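Local coordinates for endoglucanase, glycoside hydrolase family 5 protein (Cytophaga hutchinsonii, PDB 5IHS), which probably hydrolyses internal beta-1,4-glucosidic bonds of cellulose, as a periplasmic endoglucanase that takes part in the use of crystalline cellulose, at residues T27-Y32 / G117-I122; K34-G39 / R212-Y217. One frame throughout, in Å; residues are numbered along the deposited sequence. Where two conformers were deposited one is given.

Both contacts lie at the N-terminal end of the parallel eight-stranded TIM barrel. Helix 28-32 and strand 35-38 follow each other in the chain and reach different barrel strands: contact 1 seats the helix at the start of strand 119-125, and contact 2 lays the strand across the start of strand 215-221. Their centres lie about 16 Å apart, yet they meet directly where Leu35 CD1 packs at 3.5 Å from Tyr119 CE1. The hairpin of strands 35-38 and 41-44 thus continues the cover begun by the helix. In family 5 enzymes the active site lies at the C-terminal ends of the barrel strands, so both contacts belong to the far end of the barrel.

Contact 1: T27-Y32 / G117-I122; sequences TIVEKY and GIYVII
Val29 turns CG1 away from its own N (chi1 172°), which leaves CG2 anti to the carbonyl carbon and aimed at Tyr119, where chi1 swings the ring across and chi2 (-84°) turns its face to that methyl. Val29 CG2 stands 3.6 Å from the centroid of the Tyr119 ring and 8° off the normal, a CH-pi contact over the centre of one face. Val29 CG2 also lies 3.4 Å from Ile118 C. Ile28 CG2 adds an apolar touch at Tyr119 CE2, and Tyr32 CB meets Tyr119 OH at 3.3 Å, near the ring plane. The hydroxyl itself is hydrogen-bonded to the backbone oxygen of Gly33.

Gly117, which closes helix 99-116 in a Schellman motif, points its carbonyl at the first turn of helix 28-32. Val29 N donates to Gly117 O over 3.0 Å, from above the carbonyl plane, and a water that donates to this oxygen accepts from Ile28 N. Thr27 and Glu30 form a capping box: Glu30 N donates to Thr27 OG1 (3.0 Å) and Thr27 N to Glu30 OE1. The amides of the helix's first turn are therefore shared among the cap, the water and the end of another helix, while the face of Tyr119 takes the Val29 methyl.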
ATOM      1  N   THR A  27      16.962   3.408 -12.490  1.00 13.55           N
ATOM      2  CA  THR A  27      16.130   3.345 -11.295  1.00 11.71           C
ATOM      3  C   THR A  27      15.281   2.076 -11.312  1.00 10.46           C
ATOM      4  O   THR A  27      15.195   1.362 -12.312  1.00  9.96           O
ATOM      5  CB  THR A  27      15.169   4.526 -11.284  1.00 11.42           C
ATOM      6  OG1 THR A  27      14.303   4.408 -12.416  1.00 10.94           O
ATOM      7  CG2 THR A  27      15.904   5.871 -11.316  1.00 11.92           C
ATOM      8  N   ILE A  28      14.625   1.814 -10.180  1.00  9.95           N
ATOM      9  CA  ILE A  28      13.737   0.662 -10.067  1.00  9.50           C
ATOM     10  C   ILE A  28      12.624   0.741 -11.101  1.00  8.49           C
ATOM     11  O   ILE A  28      12.265  -0.264 -11.729  1.00  9.00           O
ATOM     12  CB  ILE A  28      13.152   0.605  -8.642  1.00 10.18           C
ATOM     13  CG1 ILE A  28      14.244   0.365  -7.586  1.00 10.73           C
ATOM     14  CG2 ILE A  28      12.029  -0.426  -8.560  1.00 10.75           C
ATOM     15  CD1 ILE A  28      14.909  -0.990  -7.662  1.00 11.30           C
ATOM     16  N   VAL A  29      12.027   1.922 -11.257  1.00  8.57           N
ATOM     17  CA  VAL A  29      10.924   2.070 -12.195  1.00  8.98           C
ATOM     18  C   VAL A  29      11.424   1.951 -13.633  1.00  9.44           C
ATOM     19  O   VAL A  29      10.712   1.442 -14.501  1.00  9.88           O
ATOM     20  CB  VAL A  29      10.172   3.381 -11.900  1.00  9.50           C
ATOM     21  CG1 VAL A  29       9.146   3.700 -12.948  1.00 10.37           C
ATOM     22  CG2 VAL A  29       9.484   3.274 -10.527  1.00  9.72           C
ATOM     23  N   GLU A  30      12.655   2.381 -13.912  1.00  9.86           N
ATOM     24  CA  GLU A  30      13.216   2.128 -15.241  1.00 10.99           C
ATOM     25  C   GLU A  30      13.455   0.639 -15.472  1.00 11.22           C
ATOM     26  O   GLU A  30      13.273   0.144 -16.587  1.00 12.35           O
ATOM     27  CB  GLU A  30      14.502   2.933 -15.446  1.00 12.16           C
ATOM     28  CG  GLU A  30      14.224   4.401 -15.667  1.00 14.89           C
ATOM     29  CD  GLU A  30      15.465   5.273 -15.650  1.00 18.79           C
ATOM     30  OE1 GLU A  30      16.547   4.790 -15.264  1.00 19.37           O
ATOM     31  OE2 GLU A  30      15.353   6.461 -16.015  1.00 21.50           O
ATOM     32  N   LYS A  31      13.838  -0.092 -14.426  1.00 10.05           N
ATOM     33  CA  LYS A  31      14.065  -1.531 -14.545  1.00 10.02           C
ATOM     34  C   LYS A  31      12.790  -2.280 -14.910  1.00 10.44           C
ATOM     35  O   LYS A  31      12.775  -3.083 -15.849  1.00 11.32           O
ATOM     36  CB  LYS A  31      14.669  -2.078 -13.245  1.00 10.99           C
ATOM     37  CG  LYS A  31      14.927  -3.585 -13.258  1.00 12.02           C
ATOM     38  CD  LYS A  31      15.360  -4.092 -11.888  1.00 13.17           C
ATOM     39  CE  LYS A  31      15.595  -5.591 -11.863  1.00 14.35           C
ATOM     40  NZ  LYS A  31      16.771  -6.015 -12.658  1.00 15.17           N
ATOM     41  N   TYR A  32      11.712  -2.060 -14.157  1.00  9.68           N
ATOM     42  CA  TYR A  32      10.502  -2.861 -14.341  1.00  9.68           C
ATOM     43  C   TYR A  32       9.480  -2.205 -15.265  1.00  9.48           C
ATOM     44  O   TYR A  32       8.694  -2.914 -15.909  1.00 10.51           O
ATOM     45  CB  TYR A  32       9.844  -3.152 -12.991  1.00  9.57           C
ATOM     46  CG  TYR A  32      10.604  -4.078 -12.069  1.00  9.90           C
ATOM     47  CD1 TYR A  32      11.166  -5.265 -12.526  1.00 10.75           C
ATOM     48  CD2 TYR A  32      10.718  -3.786 -10.717  1.00 11.38           C
ATOM     49  CE1 TYR A  32      11.826  -6.126 -11.656  1.00 11.01           C
ATOM     50  CE2 TYR A  32      11.374  -4.630  -9.853  1.00 12.19           C
ATOM     51  CZ  TYR A  32      11.923  -5.798 -10.309  1.00 11.73           C
ATOM     52  OH  TYR A  32      12.560  -6.612  -9.387  1.00 13.23           O
ATOM     53  N   GLY A 117      12.547   7.519  -8.672  1.00  8.60           N
ATOM     54  CA  GLY A 117      12.411   6.305  -9.448  1.00  8.43           C
ATOM     55  C   GLY A 117      11.902   5.085  -8.715  1.00  8.26           C
ATOM     56  O   GLY A 117      12.311   3.973  -9.058  1.00  9.23           O
ATOM     57  N   ILE A 118      10.993   5.251  -7.748  1.00  7.64           N
ATOM     58  CA  ILE A 118      10.331   4.125  -7.098  1.00  7.29           C
ATOM     59  C   ILE A 118       8.824   4.238  -7.321  1.00  6.48           C
ATOM     60  O   ILE A 118       8.305   5.274  -7.742  1.00  7.32           O
ATOM     61  CB  ILE A 118      10.703   3.968  -5.607  1.00  7.67           C
ATOM     62  CG1 ILE A 118      10.195   5.129  -4.749  1.00  8.29           C
ATOM     63  CG2 ILE A 118      12.215   3.795  -5.464  1.00  8.52           C
ATOM     64  CD1 ILE A 118      10.296   4.876  -3.256  1.00  9.76           C
ATOM     65  N   TYR A 119       8.119   3.148  -7.035  1.00  6.59           N
ATOM     66  CA  TYR A 119       6.670   3.122  -7.185  1.00  6.33           C
ATOM     67  C   TYR A 119       6.008   3.792  -5.980  1.00  6.21           C
ATOM     68  O   TYR A 119       6.598   3.906  -4.898  1.00  6.47           O
ATOM     69  CB  TYR A 119       6.170   1.683  -7.393  1.00  6.83           C
ATOM     70  CG  TYR A 119       6.678   1.089  -8.701  1.00  6.82           C
ATOM     71  CD1 TYR A 119       6.008   1.333  -9.895  1.00  7.21           C
ATOM     72  CD2 TYR A 119       7.839   0.330  -8.751  1.00  7.36           C
ATOM     73  CE1 TYR A 119       6.483   0.838 -11.096  1.00  7.88           C
ATOM     74  CE2 TYR A 119       8.319  -0.175  -9.940  1.00  7.94           C
ATOM     75  CZ  TYR A 119       7.652   0.084 -11.110  1.00  7.79           C
ATOM     76  OH  TYR A 119       8.190  -0.420 -12.282  1.00  8.69           O
ATOM     77  N   VAL A 120       4.765   4.238  -6.169  1.00  6.28           N
ATOM     78  CA  VAL A 120       4.044   4.947  -5.119  1.00  6.21           C
ATOM     79  C   VAL A 120       2.576   4.551  -5.165  1.00  6.29           C
ATOM     80  O   VAL A 120       1.962   4.545  -6.242  1.00  7.27           O
ATOM     81  CB  VAL A 120       4.229   6.479  -5.208  1.00  7.26           C
ATOM     82  CG1 VAL A 120       3.808   7.027  -6.560  1.00  7.94           C
ATOM     83  CG2 VAL A 120       3.485   7.183  -4.074  1.00  7.43           C
ATOM     84  N   ILE A 121       2.024   4.227  -3.995  1.00  5.99           N
ATOM     85  CA  ILE A 121       0.608   3.921  -3.839  1.00  5.81           C
ATOM     86  C   ILE A 121      -0.107   5.160  -3.321  1.00  6.36           C
ATOM     87  O   ILE A 121       0.249   5.692  -2.265  1.00  6.67           O
ATOM     88  CB  ILE A 121       0.394   2.751  -2.873  1.00  6.40           C
ATOM     89  CG1 ILE A 121       1.087   1.482  -3.368  1.00  7.05           C
ATOM     90  CG2 ILE A 121      -1.096   2.503  -2.674  1.00  7.23           C
ATOM     91  CD1 ILE A 121       1.222   0.417  -2.308  1.00  7.94           C
ATOM     92  N   ILE A 122      -1.127   5.588  -4.063  1.00  6.23           N
ATOM     93  CA  ILE A 122      -2.018   6.663  -3.648  1.00  6.57           C
ATOM     94  C   ILE A 122      -3.191   5.989  -2.943  1.00  6.59           C
ATOM     95  O   ILE A 122      -4.065   5.427  -3.601  1.00  6.99           O
ATOM     96  CB  ILE A 122      -2.487   7.499  -4.843  1.00  7.57           C
ATOM     97  CG1 ILE A 122      -1.302   8.166  -5.548  1.00  8.97           C
ATOM     98  CG2 ILE A 122      -3.522   8.540  -4.402  1.00  8.30           C
ATOM     99  CD1 ILE A 122      -1.669   8.840  -6.843  1.00 10.33           C
TER
HETATM  100  O   HOH W   1      15.246   3.764  -7.950  1.00 11.43           O

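Contact 2: K34-G39 / R212-Y217; sequences KLSVKG and RQNIMY
Hydrogen bonding between strand 35-38 and the entry to strand 215-221 centres on the side-chain oxygen of Asn214. Val37 N donates to Asn214 OD1 over 3.0 Å at a fairly straight 162°, and Gln213 NE2 donates to the same OD1 over 2.8 Å. The two donors come in from opposite faces of the amide plane, both well out of it. Gln213 gets there because its chain bends at chi2 (72°), which brings NE2 back to Asn214 OD1. On the other branch, Asn214 ND2 is held by the backbone oxygen of Thr188, so both ends of the amide are engaged and its rotation is fixed. Replacing Asn214 by an alanine removes the amide, and Val37 N and Gln213 NE2 would probably lose this acceptor and Thr188 O its donor.

A water makes the second polar link, donating to Val37 O and accepting from Asn214 N, both at 2.9 Å.

Van der Waals contact completes the joint. Ser36 CB lies against the Asn214 amide, 3.3 Å from OD1, and Val37 CG2 packs tightly on Met216 CG at 3.5 Å. Met216 also touches Met42 of the partner strand 41-44.

The touching parts run nearly at right angles (89°): a beta-hairpin before the first barrel strand lies across the start of strand 215-221, at the N-terminal end of the TIM barrel.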
ATOM      1  N   LYS A  34       6.207  -0.068 -16.738  1.00  9.04           N
ATOM      2  CA  LYS A  34       4.774  -0.091 -16.482  1.00  9.13           C
ATOM      3  C   LYS A  34       4.367  -1.444 -15.925  1.00  9.17           C
ATOM      4  O   LYS A  34       4.781  -2.493 -16.428  1.00  9.77           O
ATOM      5  CB  LYS A  34       4.020   0.142 -17.790  1.00 10.81           C
ATOM      6  CG  LYS A  34       4.149   1.538 -18.367  1.00 13.80           C
ATOM      7  CD  LYS A  34       3.442   1.628 -19.722  1.00 19.09           C
ATOM      8  CE  LYS A  34       3.388   3.031 -20.268  1.00 23.77           C
ATOM      9  NZ  LYS A  34       2.677   3.033 -21.569  1.00 26.31           N
ATOM     10  N   LEU A  35       3.512  -1.415 -14.906  1.00  8.57           N
ATOM     11  CA  LEU A  35       3.020  -2.609 -14.238  1.00  9.01           C
ATOM     12  C   LEU A  35       1.627  -2.973 -14.737  1.00  9.04           C
ATOM     13  O   LEU A  35       0.825  -2.115 -15.115  1.00 10.67           O
ATOM     14  CB  LEU A  35       2.965  -2.385 -12.727  1.00  9.04           C
ATOM     15  CG  LEU A  35       4.293  -1.968 -12.099  1.00  9.95           C
ATOM     16  CD1 LEU A  35       4.083  -1.727 -10.604  1.00 10.71           C
ATOM     17  CD2 LEU A  35       5.398  -2.985 -12.320  1.00 11.09           C
ATOM     18  N   SER A  36       1.337  -4.268 -14.701  1.00  9.13           N
ATOM     19  CA  SER A  36       0.027  -4.773 -15.078  1.00  9.42           C
ATOM     20  C   SER A  36      -0.223  -6.063 -14.303  1.00  8.72           C
ATOM     21  O   SER A  36       0.617  -6.510 -13.518  1.00  9.12           O
ATOM     22  CB  SER A  36      -0.074  -4.958 -16.592  1.00 10.78           C
ATOM     23  OG  SER A  36       0.916  -5.849 -17.014  1.00 12.27           O
ATOM     24  N   VAL A  37      -1.390  -6.655 -14.517  1.00  8.54           N
ATOM     25  CA  VAL A  37      -1.801  -7.856 -13.799  1.00  9.34           C
ATOM     26  C   VAL A  37      -2.027  -8.967 -14.808  1.00 10.33           C
ATOM     27  O   VAL A  37      -2.716  -8.760 -15.810  1.00 11.87           O
ATOM     28  CB  VAL A  37      -3.072  -7.608 -12.965  1.00 10.39           C
ATOM     29  CG1 VAL A  37      -3.496  -8.874 -12.226  1.00 11.24           C
ATOM     30  CG2 VAL A  37      -2.854  -6.451 -11.982  1.00 10.45           C
ATOM     31  N   LYS A  38      -1.463 -10.141 -14.527  1.00 11.23           N
ATOM     32  CA  LYS A  38      -1.700 -11.359 -15.298  1.00 12.82           C
ATOM     33  C   LYS A  38      -2.028 -12.470 -14.308  1.00 11.21           C
ATOM     34  O   LYS A  38      -1.149 -12.909 -13.554  1.00 12.33           O
ATOM     35  CB  LYS A  38      -0.460 -11.717 -16.114  1.00 16.16           C
ATOM     36  CG  LYS A  38      -0.510 -13.054 -16.838  1.00 20.33           C
ATOM     37  CD  LYS A  38      -1.624 -13.107 -17.868  1.00 24.48           C
ATOM     38  CE  LYS A  38      -1.511 -14.347 -18.749  1.00 27.42           C
ATOM     39  NZ  LYS A  38      -0.395 -14.206 -19.723  1.00 29.23           N
ATOM     40  N   GLY A  39      -3.287 -12.917 -14.294  1.00 11.99           N
ATOM     41  CA  GLY A  39      -3.685 -13.960 -13.361  1.00 11.54           C
ATOM     42  C   GLY A  39      -3.425 -13.552 -11.925  1.00 10.63           C
ATOM     43  O   GLY A  39      -3.887 -12.504 -11.455  1.00 11.62           O
ATOM     44  N   ARG A 212     -12.187  -6.149 -15.093  0.51  9.31           N
ATOM     45  CA  ARG A 212     -11.547  -5.039 -15.781  0.51  9.75           C
ATOM     46  C   ARG A 212     -10.037  -5.243 -15.714  0.51  9.91           C
ATOM     47  O   ARG A 212      -9.529  -5.989 -14.872  0.51  9.69           O
ATOM     48  CB  ARG A 212     -11.949  -3.688 -15.155  0.51 10.55           C
ATOM     49  CG  ARG A 212     -13.461  -3.463 -15.134  0.51 10.61           C
ATOM     50  CD  ARG A 212     -13.862  -2.132 -14.523  0.51 11.26           C
ATOM     51  NE  ARG A 212     -15.315  -1.992 -14.491  0.51 11.14           N
ATOM     52  CZ  ARG A 212     -15.954  -0.896 -14.104  0.51 11.49           C
ATOM     53  NH1 ARG A 212     -15.273   0.169 -13.717  0.51 11.28           N
ATOM     54  NH2 ARG A 212     -17.279  -0.863 -14.097  0.51 12.17           N
ATOM     55  N   GLN A 213      -9.319  -4.571 -16.611  1.00 11.79           N
ATOM     56  CA  GLN A 213      -7.880  -4.754 -16.710  1.00 12.67           C
ATOM     57  C   GLN A 213      -7.136  -4.188 -15.500  1.00 10.65           C
ATOM     58  O   GLN A 213      -7.452  -3.105 -15.011  1.00 10.22           O
ATOM     59  CB  GLN A 213      -7.412  -4.036 -17.974  1.00 17.76           C
ATOM     60  CG  GLN A 213      -5.953  -4.212 -18.312  1.00 22.72           C
ATOM     61  CD  GLN A 213      -5.635  -5.606 -18.822  1.00 27.38           C
ATOM     62  OE1 GLN A 213      -6.450  -6.228 -19.513  1.00 29.69           O
ATOM     63  NE2 GLN A 213      -4.443  -6.104 -18.484  1.00 29.13           N
ATOM     64  N   ASN A 214      -6.106  -4.920 -15.049  1.00  9.32           N
ATOM     65  CA  ASN A 214      -5.110  -4.421 -14.093  1.00  8.61           C
ATOM     66  C   ASN A 214      -5.722  -3.987 -12.760  1.00  8.14           C
ATOM     67  O   ASN A 214      -5.366  -2.947 -12.199  1.00  8.74           O
ATOM     68  CB  ASN A 214      -4.245  -3.335 -14.728  1.00  9.09           C
ATOM     69  CG  ASN A 214      -3.437  -3.869 -15.879  1.00  9.28           C
ATOM     70  OD1 ASN A 214      -3.354  -5.082 -16.083  1.00  9.78           O
ATOM     71  ND2 ASN A 214      -2.843  -2.975 -16.646  1.00 10.53           N
ATOM     72  N   ILE A 215      -6.600  -4.847 -12.226  1.00  7.94           N
ATOM     73  CA  ILE A 215      -7.182  -4.705 -10.893  1.00  7.53           C
ATOM     74  C   ILE A 215      -6.577  -5.762  -9.972  1.00  7.03           C
ATOM     75  O   ILE A 215      -6.455  -6.938 -10.345  1.00  8.43           O
ATOM     76  CB  ILE A 215      -8.719  -4.848 -10.927  1.00  8.40           C
ATOM     77  CG1 ILE A 215      -9.354  -3.928 -11.970  1.00  9.20           C
ATOM     78  CG2 ILE A 215      -9.317  -4.603  -9.535  1.00  9.08           C
ATOM     79  CD1 ILE A 215      -9.066  -2.451 -11.780  1.00  9.61           C
ATOM     80  N   MET A 216      -6.202  -5.340  -8.768  1.00  6.95           N
ATOM     81  CA  MET A 216      -5.778  -6.229  -7.699  1.00  6.95           C
ATOM     82  C   MET A 216      -6.644  -5.977  -6.475  1.00  6.49           C
ATOM     83  O   MET A 216      -7.381  -4.990  -6.403  1.00  6.86           O
ATOM     84  CB  MET A 216      -4.298  -6.004  -7.354  1.00  7.33           C
ATOM     85  CG  MET A 216      -3.368  -6.151  -8.550  1.00  7.35           C
ATOM     86  SD  MET A 216      -1.629  -5.861  -8.177  1.00  8.08           S
ATOM     87  CE  MET A 216      -1.162  -7.451  -7.514  1.00  9.96           C
ATOM     88  N   TYR A 217      -6.520  -6.861  -5.483  1.00  6.32           N
ATOM     89  CA  TYR A 217      -7.370  -6.832  -4.298  1.00  6.30           C
ATOM     90  C   TYR A 217      -6.518  -6.813  -3.040  1.00  6.10           C
ATOM     91  O   TYR A 217      -5.495  -7.500  -2.947  1.00  6.85           O
ATOM     92  CB  TYR A 217      -8.354  -8.021  -4.313  1.00  7.16           C
ATOM     93  CG  TYR A 217      -9.163  -8.011  -5.592  1.00  7.08           C
ATOM     94  CD1 TYR A 217      -8.672  -8.608  -6.732  1.00  7.58           C
ATOM     95  CD2 TYR A 217     -10.374  -7.342  -5.679  1.00  7.14           C
ATOM     96  CE1 TYR A 217      -9.366  -8.556  -7.928  1.00  7.89           C
ATOM     97  CE2 TYR A 217     -11.087  -7.293  -6.863  1.00  7.72           C
ATOM     98  CZ  TYR A 217     -10.577  -7.898  -7.989  1.00  7.86           C
ATOM     99  OH  TYR A 217     -11.285  -7.840  -9.169  1.00  9.62           O
TER
HETATM  100  O   HOH W   2      -5.417  -7.638 -15.946  1.00 14.08           O